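Local coordinates for protein beta-glucuronidase (Dictyoglomus thermophilum, PDB 6XXW) that probably hydrolyses beta-D-glucuronides, releasing glucuronic acid, as a retaining glycoside hydrolase of family 2, at residues 34-42 with 51-59; 93-101 with 177-185. All coordinates share one frame; numbering follows the deposited sequence.

Contact 1: residues 34-42 with 51-59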
loop_
_atom_site.group_PDB
_atom_site.type_symbol
_atom_site.label_atom_id
_atom_site.label_comp_id
_atom_site.label_asym_id
_atom_site.label_seq_id
_atom_site.Cartn_x
_atom_site.Cartn_y
_atom_site.Cartn_z
ATOM N N ASP A 34 11.168 37.231 14.034
ATOM C CA ASP A 34 10.625 35.883 14.184
ATOM C C ASP A 34 11.667 34.999 14.864
ATOM O O ASP A 34 12.789 34.869 14.366
ATOM C CB ASP A 34 10.226 35.343 12.810
ATOM C CG ASP A 34 9.731 33.906 12.849
ATOM O OD1 ASP A 34 9.308 33.434 13.921
ATOM O OD2 ASP A 34 9.768 33.249 11.788
ATOM N N LEU A 35 11.309 34.411 16.009
ATOM C CA LEU A 35 12.227 33.550 16.749
ATOM C C LEU A 35 12.086 32.079 16.378
ATOM O O LEU A 35 12.749 31.235 16.988
ATOM C CB LEU A 35 12.023 33.720 18.259
ATOM C CG LEU A 35 12.330 35.089 18.869
ATOM C CD1 LEU A 35 12.366 34.986 20.390
ATOM C CD2 LEU A 35 13.641 35.635 18.339
ATOM N N SER A 36 11.243 31.760 15.401
ATOM C CA SER A 36 11.148 30.395 14.906
ATOM C C SER A 36 12.499 29.934 14.388
ATOM O O SER A 36 13.337 30.739 13.969
ATOM C CB SER A 36 10.106 30.302 13.793
ATOM O OG SER A 36 8.902 30.910 14.197
ATOM N N GLY A 37 12.714 28.626 14.429
ATOM C CA GLY A 37 13.970 28.051 13.994
ATOM C C GLY A 37 14.334 26.897 14.899
ATOM O O GLY A 37 13.438 26.200 15.381
ATOM N N VAL A 38 15.615 26.708 15.191
ATOM C CA VAL A 38 16.068 25.591 16.016
ATOM C C VAL A 38 16.267 26.086 17.442
ATOM O O VAL A 38 17.064 26.999 17.682
ATOM C CB VAL A 38 17.367 24.982 15.465
ATOM C CG1 VAL A 38 17.832 23.831 16.345
ATOM C CG2 VAL A 38 17.176 24.521 14.036
ATOM N N TRP A 39 15.574 25.467 18.396
ATOM C CA TRP A 39 15.706 25.812 19.805
ATOM C C TRP A 39 16.351 24.663 20.566
ATOM O O TRP A 39 16.403 23.531 20.092
ATOM C CB TRP A 39 14.345 26.102 20.439
ATOM C CG TRP A 39 13.622 27.346 19.995
ATOM C CD1 TRP A 39 13.388 27.763 18.716
ATOM C CD2 TRP A 39 13.001 28.303 20.850
ATOM N NE1 TRP A 39 12.654 28.929 18.725
ATOM C CE2 TRP A 39 12.409 29.282 20.027
ATOM C CE3 TRP A 39 12.880 28.422 22.238
ATOM C CZ2 TRP A 39 11.707 30.371 20.549
ATOM C CZ3 TRP A 39 12.190 29.503 22.757
ATOM C CH2 TRP A 39 11.623 30.470 21.915
ATOM N N GLU A 40 16.818 24.947 21.777
ATOM C CA GLU A 40 17.206 23.854 22.659
ATOM C C GLU A 40 15.980 23.414 23.456
ATOM O O GLU A 40 15.073 24.210 23.717
ATOM C CB GLU A 40 18.345 24.276 23.589
ATOM C CG GLU A 40 19.678 24.386 22.856
ATOM C CD GLU A 40 20.836 24.747 23.767
ATOM O OE1 GLU A 40 21.102 25.944 23.929
ATOM O OE2 GLU A 40 21.501 23.832 24.296
ATOM N N PHE A 41 15.957 22.136 23.838
ATOM C CA PHE A 41 14.750 21.511 24.371
ATOM C C PHE A 41 15.148 20.458 25.395
ATOM O O PHE A 41 16.105 19.712 25.184
ATOM C CB PHE A 41 13.932 20.889 23.217
ATOM C CG PHE A 41 12.723 20.065 23.643
ATOM C CD1 PHE A 41 12.861 18.742 24.050
ATOM C CD2 PHE A 41 11.448 20.590 23.536
ATOM C CE1 PHE A 41 11.739 17.982 24.414
ATOM C CE2 PHE A 41 10.326 19.833 23.889
ATOM C CZ PHE A 41 10.480 18.532 24.321
ATOM N N ARG A 42 14.405 20.397 26.498
ATOM C CA ARG A 42 14.628 19.363 27.500
ATOM C C ARG A 42 13.307 19.049 28.181
ATOM O O ARG A 42 12.339 19.801 28.062
ATOM C CB ARG A 42 15.667 19.788 28.543
ATOM C CG ARG A 42 15.255 21.021 29.339
ATOM C CD ARG A 42 16.347 21.483 30.307
ATOM N NE ARG A 42 15.839 22.585 31.116
ATOM C CZ ARG A 42 15.159 22.409 32.239
ATOM N NH1 ARG A 42 14.704 23.461 32.904
ATOM N NH2 ARG A 42 14.946 21.176 32.694
ATOM N N LEU A 51 18.075 19.243 20.279
ATOM C CA LEU A 51 17.585 20.271 19.370
ATOM C C LEU A 51 16.128 20.010 19.000
ATOM O O LEU A 51 15.718 18.864 18.818
ATOM C CB LEU A 51 18.437 20.330 18.103
ATOM C CG LEU A 51 19.911 20.666 18.364
ATOM C CD1 LEU A 51 20.690 20.727 17.053
ATOM C CD2 LEU A 51 20.038 21.980 19.137
ATOM N N MET A 52 15.357 21.091 18.863
ATOM C CA MET A 52 13.941 20.967 18.554
ATOM C C MET A 52 13.481 22.122 17.673
ATOM O O MET A 52 13.642 23.289 18.051
ATOM C CB MET A 52 13.121 20.926 19.847
ATOM C CG MET A 52 11.647 20.584 19.667
ATOM S SD MET A 52 11.355 18.893 19.113
ATOM C CE MET A 52 12.042 17.916 20.461
ATOM N N PRO A 53 12.881 21.850 16.515
ATOM C CA PRO A 53 12.356 22.943 15.688
ATOM C C PRO A 53 11.144 23.609 16.331
ATOM O O PRO A 53 10.358 22.980 17.041
ATOM C CB PRO A 53 11.976 22.243 14.374
ATOM C CG PRO A 53 11.568 20.850 14.824
ATOM C CD PRO A 53 12.539 20.521 15.967
ATOM N N VAL A 54 11.010 24.909 16.075
ATOM C CA VAL A 54 9.863 25.700 16.504
ATOM C C VAL A 54 9.410 26.533 15.311
ATOM O O VAL A 54 10.230 27.248 14.718
ATOM C CB VAL A 54 10.220 26.590 17.713
ATOM C CG1 VAL A 54 9.091 27.589 18.017
ATOM C CG2 VAL A 54 10.513 25.731 18.938
ATOM N N PRO A 55 8.126 26.507 14.929
ATOM C CA PRO A 55 7.029 25.785 15.565
ATOM C C PRO A 55 6.911 24.332 15.091
ATOM O O PRO A 55 7.169 24.028 13.925
ATOM C CB PRO A 55 5.803 26.591 15.129
ATOM C CG PRO A 55 6.157 27.021 13.743
ATOM C CD PRO A 55 7.655 27.275 13.755
ATOM N N ALA A 56 6.507 23.462 16.010
ATOM C CA ALA A 56 6.322 22.036 15.756
ATOM C C ALA A 56 5.827 21.361 17.024
ATOM O O ALA A 56 6.105 21.827 18.131
ATOM C CB ALA A 56 7.624 21.367 15.321
ATOM N N SER A 57 5.122 20.252 16.884
ATOM C CA SER A 57 4.907 19.386 18.028
ATOM C C SER A 57 6.212 18.639 18.255
ATOM O O SER A 57 6.914 18.326 17.298
ATOM C CB SER A 57 3.783 18.390 17.718
ATOM O OG SER A 57 2.553 19.051 17.494
ATOM N N PHE A 58 6.550 18.341 19.517
ATOM C CA PHE A 58 7.813 17.630 19.736
ATOM C C PHE A 58 7.695 16.115 19.587
ATOM O O PHE A 58 8.727 15.434 19.565
ATOM C CB PHE A 58 8.414 17.973 21.118
ATOM C CG PHE A 58 7.551 17.586 22.304
ATOM C CD1 PHE A 58 7.430 16.261 22.700
ATOM C CD2 PHE A 58 6.878 18.556 23.039
ATOM C CE1 PHE A 58 6.623 15.906 23.808
ATOM C CE2 PHE A 58 6.078 18.212 24.149
ATOM C CZ PHE A 58 5.961 16.882 24.528
ATOM N N ASN A 59 6.478 15.581 19.444
ATOM C CA ASN A 59 6.247 14.151 19.646
ATOM C C ASN A 59 6.884 13.289 18.557
ATOM O O ASN A 59 7.391 12.199 18.850
ATOM C CB ASN A 59 4.742 13.884 19.738
ATOM C CG ASN A 59 4.063 14.736 20.824
ATOM O OD1 ASN A 59 3.770 15.906 20.607
ATOM N ND2 ASN A 59 3.822 14.140 21.986
#
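Over the five-membered ring of Trp-39 lies Val-54, whose CG2 stands 3.7 Å from the ring centroid and 17° off its normal, a CH-pi contact. Further along the same face of the hairpin, Met-52 and Phe-41 run side by side; bends at chi2 and chi3 fold the methionine chain back until CE sits 3.8 Å from the centroid of the Phe-41 ring, with SD farther above it in a Met-aromatic contact. Phe-41 CZ in turn reaches a face of Phe-58, 3.7 Å from its CG, the planes inclined at 49°. Four backbone bonds set this spacing: Gly-37 and Val-54 pair through both N-H groups, as do Trp-39 and Met-52, where Trp-39 N to Met-52 O measures 2.9 Å at 167°. The indole is tethered within its own segment, NE1 donating to Leu-35 O at 2.9 Å. A leucine at Trp-39 would probably leave Val-54 without its flat cover and take from Leu-35 O its indole donor, though Lys-78 still donates there. On the other hairpin face, Val-38 CG1 meets Leu-51 CB, and both residues pack on a second subunit. The paired bonds define an antiparallel beta hairpin of strands 32-43 and 50-54 in the family 2 sugar-binding domain.

Contact 2: residues 93-101 with 177-185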
loop_
_atom_site.group_PDB
_atom_site.type_symbol
_atom_site.label_atom_id
_atom_site.label_comp_id
_atom_site.label_asym_id
_atom_site.label_seq_id
_atom_site.Cartn_x
_atom_site.Cartn_y
_atom_site.Cartn_z
ATOM N N LEU A 93 6.528 40.170 23.336
ATOM C CA LEU A 93 6.892 38.792 23.045
ATOM C C LEU A 93 5.605 38.005 22.902
ATOM O O LEU A 93 4.829 37.931 23.854
ATOM C CB LEU A 93 7.758 38.224 24.163
ATOM C CG LEU A 93 8.050 36.728 24.162
ATOM C CD1 LEU A 93 8.784 36.349 22.906
ATOM C CD2 LEU A 93 8.894 36.428 25.362
ATOM N N ARG A 94 5.383 37.430 21.725
ATOM C CA ARG A 94 4.136 36.748 21.396
ATOM C C ARG A 94 4.404 35.273 21.120
ATOM O O ARG A 94 5.342 34.928 20.390
ATOM C CB ARG A 94 3.476 37.418 20.184
ATOM C CG ARG A 94 2.444 36.582 19.451
ATOM C CD ARG A 94 1.072 36.733 20.086
ATOM N NE ARG A 94 0.583 38.107 20.027
ATOM C CZ ARG A 94 -0.315 38.549 19.150
ATOM N NH1 ARG A 94 -0.827 37.721 18.240
ATOM N NH2 ARG A 94 -0.693 39.824 19.181
ATOM N N VAL A 95 3.587 34.406 21.711
ATOM C CA VAL A 95 3.626 32.968 21.442
ATOM C C VAL A 95 2.320 32.620 20.743
ATOM O O VAL A 95 1.237 32.842 21.297
ATOM C CB VAL A 95 3.808 32.139 22.725
ATOM C CG1 VAL A 95 3.820 30.637 22.395
ATOM C CG2 VAL A 95 5.075 32.536 23.448
ATOM N N GLY A 96 2.418 32.106 19.518
ATOM C CA GLY A 96 1.219 31.862 18.739
ATOM C C GLY A 96 0.322 30.806 19.358
ATOM O O GLY A 96 -0.905 30.943 19.348
ATOM N N ALA A 97 0.918 29.730 19.874
ATOM C CA ALA A 97 0.174 28.666 20.546
ATOM C C ALA A 97 1.149 27.696 21.198
ATOM O O ALA A 97 2.206 27.399 20.630
ATOM C CB ALA A 97 -0.743 27.905 19.572
ATOM N N ALA A 98 0.786 27.208 22.387
ATOM C CA ALA A 98 1.547 26.166 23.081
ATOM C C ALA A 98 0.575 25.296 23.870
ATOM O O ALA A 98 -0.153 25.805 24.726
ATOM C CB ALA A 98 2.601 26.780 24.011
ATOM N N ALA A 99 0.552 23.994 23.598
ATOM C CA ALA A 99 -0.455 23.096 24.166
ATOM C C ALA A 99 0.110 22.366 25.384
ATOM O O ALA A 99 1.050 21.580 25.241
ATOM C CB ALA A 99 -0.913 22.085 23.107
ATOM N N HIS A 100 -0.471 22.578 26.574
ATOM C CA HIS A 100 -1.709 23.312 26.828
ATOM C C HIS A 100 -1.558 24.422 27.882
ATOM O O HIS A 100 -2.286 25.412 27.837
ATOM C CB HIS A 100 -2.815 22.341 27.291
ATOM C CG HIS A 100 -3.074 21.230 26.320
ATOM N ND1 HIS A 100 -3.842 21.396 25.189
ATOM C CD2 HIS A 100 -2.631 19.951 26.293
ATOM C CE1 HIS A 100 -3.869 20.262 24.507
ATOM N NE2 HIS A 100 -3.137 19.371 25.153
ATOM N N PHE A 101 -0.662 24.230 28.851
ATOM C CA PHE A 101 -0.301 25.252 29.833
ATOM C C PHE A 101 1.120 25.726 29.552
ATOM O O PHE A 101 1.996 24.914 29.231
ATOM C CB PHE A 101 -0.368 24.714 31.268
ATOM C CG PHE A 101 -1.671 24.062 31.627
ATOM C CD1 PHE A 101 -2.656 24.772 32.293
ATOM C CD2 PHE A 101 -1.901 22.723 31.333
ATOM C CE1 PHE A 101 -3.856 24.163 32.641
ATOM C CE2 PHE A 101 -3.094 22.117 31.680
ATOM C CZ PHE A 101 -4.072 22.833 32.329
ATOM N N PHE A 177 -4.793 13.196 18.348
ATOM C CA PHE A 177 -3.674 12.936 19.246
ATOM C C PHE A 177 -3.326 14.176 20.061
ATOM O O PHE A 177 -3.345 15.300 19.548
ATOM C CB PHE A 177 -2.439 12.477 18.461
ATOM C CG PHE A 177 -1.284 12.083 19.345
ATOM C CD1 PHE A 177 -1.414 11.034 20.252
ATOM C CD2 PHE A 177 -0.080 12.763 19.288
ATOM C CE1 PHE A 177 -0.356 10.665 21.069
ATOM C CE2 PHE A 177 0.979 12.398 20.096
ATOM C CZ PHE A 177 0.838 11.355 20.997
ATOM N N ASN A 178 -2.962 13.960 21.330
ATOM C CA ASN A 178 -2.594 15.054 22.234
ATOM C C ASN A 178 -1.165 15.536 21.954
ATOM O O ASN A 178 -0.278 15.492 22.808
ATOM C CB ASN A 178 -2.753 14.601 23.682
ATOM C CG ASN A 178 -2.595 15.742 24.687
ATOM O OD1 ASN A 178 -3.110 16.852 24.490
ATOM N ND2 ASN A 178 -1.876 15.467 25.771
ATOM N N TYR A 179 -0.947 15.987 20.717
ATOM C CA TYR A 179 0.329 16.601 20.350
ATOM C C TYR A 179 0.617 17.802 21.245
ATOM O O TYR A 179 -0.291 18.561 21.606
ATOM C CB TYR A 179 0.305 17.067 18.896
ATOM C CG TYR A 179 0.628 16.021 17.843
ATOM C CD1 TYR A 179 1.861 15.370 17.817
ATOM C CD2 TYR A 179 -0.305 15.717 16.843
ATOM C CE1 TYR A 179 2.146 14.408 16.836
ATOM C CE2 TYR A 179 -0.024 14.770 15.853
ATOM C CZ TYR A 179 1.193 14.123 15.859
ATOM O OH TYR A 179 1.449 13.207 14.870
ATOM N N SER A 180 1.894 17.999 21.574
ATOM C CA SER A 180 2.292 19.100 22.430
ATOM C C SER A 180 3.562 19.756 21.912
ATOM O O SER A 180 4.308 19.191 21.101
ATOM C CB SER A 180 2.509 18.645 23.880
ATOM O OG SER A 180 2.815 19.779 24.701
ATOM N N GLY A 181 3.809 20.961 22.415
ATOM C CA GLY A 181 4.938 21.766 22.006
ATOM C C GLY A 181 4.490 23.163 21.660
ATOM O O GLY A 181 3.358 23.570 21.949
ATOM N N ILE A 182 5.390 23.920 21.033
ATOM C CA ILE A 182 5.088 25.274 20.579
ATOM C C ILE A 182 4.645 25.155 19.126
ATOM O O ILE A 182 5.471 25.007 18.222
ATOM C CB ILE A 182 6.281 26.220 20.728
ATOM C CG1 ILE A 182 6.736 26.295 22.191
ATOM C CG2 ILE A 182 5.886 27.630 20.249
ATOM C CD1 ILE A 182 8.084 26.984 22.372
ATOM N N HIS A 183 3.336 25.263 18.899
ATOM C CA HIS A 183 2.730 24.911 17.620
ATOM C C HIS A 183 2.653 26.076 16.645
ATOM O O HIS A 183 2.433 25.855 15.451
ATOM C CB HIS A 183 1.329 24.342 17.861
ATOM C CG HIS A 183 1.333 22.997 18.524
ATOM N ND1 HIS A 183 0.255 22.509 19.232
ATOM C CD2 HIS A 183 2.275 22.024 18.555
ATOM C CE1 HIS A 183 0.537 21.298 19.681
ATOM N NE2 HIS A 183 1.755 20.977 19.277
ATOM N N ARG A 184 2.828 27.304 17.106
ATOM C CA ARG A 184 2.745 28.465 16.235
ATOM C C ARG A 184 3.893 29.406 16.579
ATOM O O ARG A 184 4.485 29.298 17.658
ATOM C CB ARG A 184 1.372 29.152 16.365
ATOM C CG ARG A 184 0.233 28.204 15.959
ATOM C CD ARG A 184 -1.154 28.782 16.147
ATOM N NE ARG A 184 -2.152 27.717 16.061
ATOM C CZ ARG A 184 -3.365 27.788 16.602
ATOM N NH1 ARG A 184 -3.734 28.886 17.258
ATOM N NH2 ARG A 184 -4.211 26.774 16.480
ATOM N N PRO A 185 4.237 30.320 15.668
ATOM C CA PRO A 185 5.504 31.054 15.800
ATOM C C PRO A 185 5.606 31.875 17.079
ATOM O O PRO A 185 4.627 32.436 17.570
ATOM C CB PRO A 185 5.511 31.955 14.559
ATOM C CG PRO A 185 4.764 31.145 13.534
ATOM C CD PRO A 185 3.645 30.511 14.326
HETATM O O HOH W 1 -2.586 31.704 17.318
#
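Residues 93-101 and 177-185 meet in a buried, loosely paired antiparallel contact inside the jelly-roll beta sandwich of the family 2 sugar-binding domain, where the end of strand 90-99 runs beside the short strand 181-183. The axes of the short segments 97-99 and 181-183 approach to 4.7 Å, at 145° between their N-to-C directions. Backbone bonds follow this course but are bent or long: His-183 N reaches Ala-97 O from above the carbonyl plane, and Ala-99 N lies 3.3 Å from Gly-181 O. Where the first chain turns a corner, Gly-96 N donates to Pro-185 O; a CB at Gly-96 would fall about 2.5 Å from Arg-184 CB, consistent with the close approach of the chains here.

Beyond the corner, alanines carry the packing. The CB of Ala-97 sits over one face of the Arg-184 guanidinium and 3.6 Å from Arg-184 CD, against a chain extended from CG to NE. A water in the guanidinium plane accepts from Arg-184 NH1, which also bonds to Phe-118 O, and donates to Gly-96 O, while Arg-184 NH2 forms a salt bridge with Glu-308, tying this part of the domain to the TIM-barrel region. Ala-99 CB contacts His-183 CE1 at 3.8 Å.

Side-chain bonds take over at the far end. Ser-180 turns its hydroxyl to Ala-99 O because chi1 (-176°) carries OG to the side away from the backbone N, and OG donates at 2.6 Å, almost in line with the carbonyl. After the cis peptide that precedes it, His-100 forms a classic beta bulge with Phe-101 opposite Asp-142. Its ring and the Asn-178 amide are nearly coplanar, and His-100 NE2 donates to Asn-178 OD1 at 2.6 Å and 165°, within both the imidazole and carbonyl planes.

Contacts 1 and 2 belong to one sheet of the sugar-binding domain, their centres about 11 Å apart, yet differ in burial. Contact 1 is partly buried, with one hairpin face turned inward and the other packed on a second subunit; contact 2 is buried and touched by no other chain. Regular backbone pairing and aromatic, sulfur and aliphatic packing characterise the first, whereas small residues, bent backbone bonds and polar side-chain bonds characterise the second. They join where strand 56-57 lies beside 181-183: Ala-56 N to Ile-182 O and Phe-58 N to Ser-180 O, each 2.9 Å, are probable hydrogen bonds. Segment 51-59 thus leaves its hairpin to flank segment 177-185.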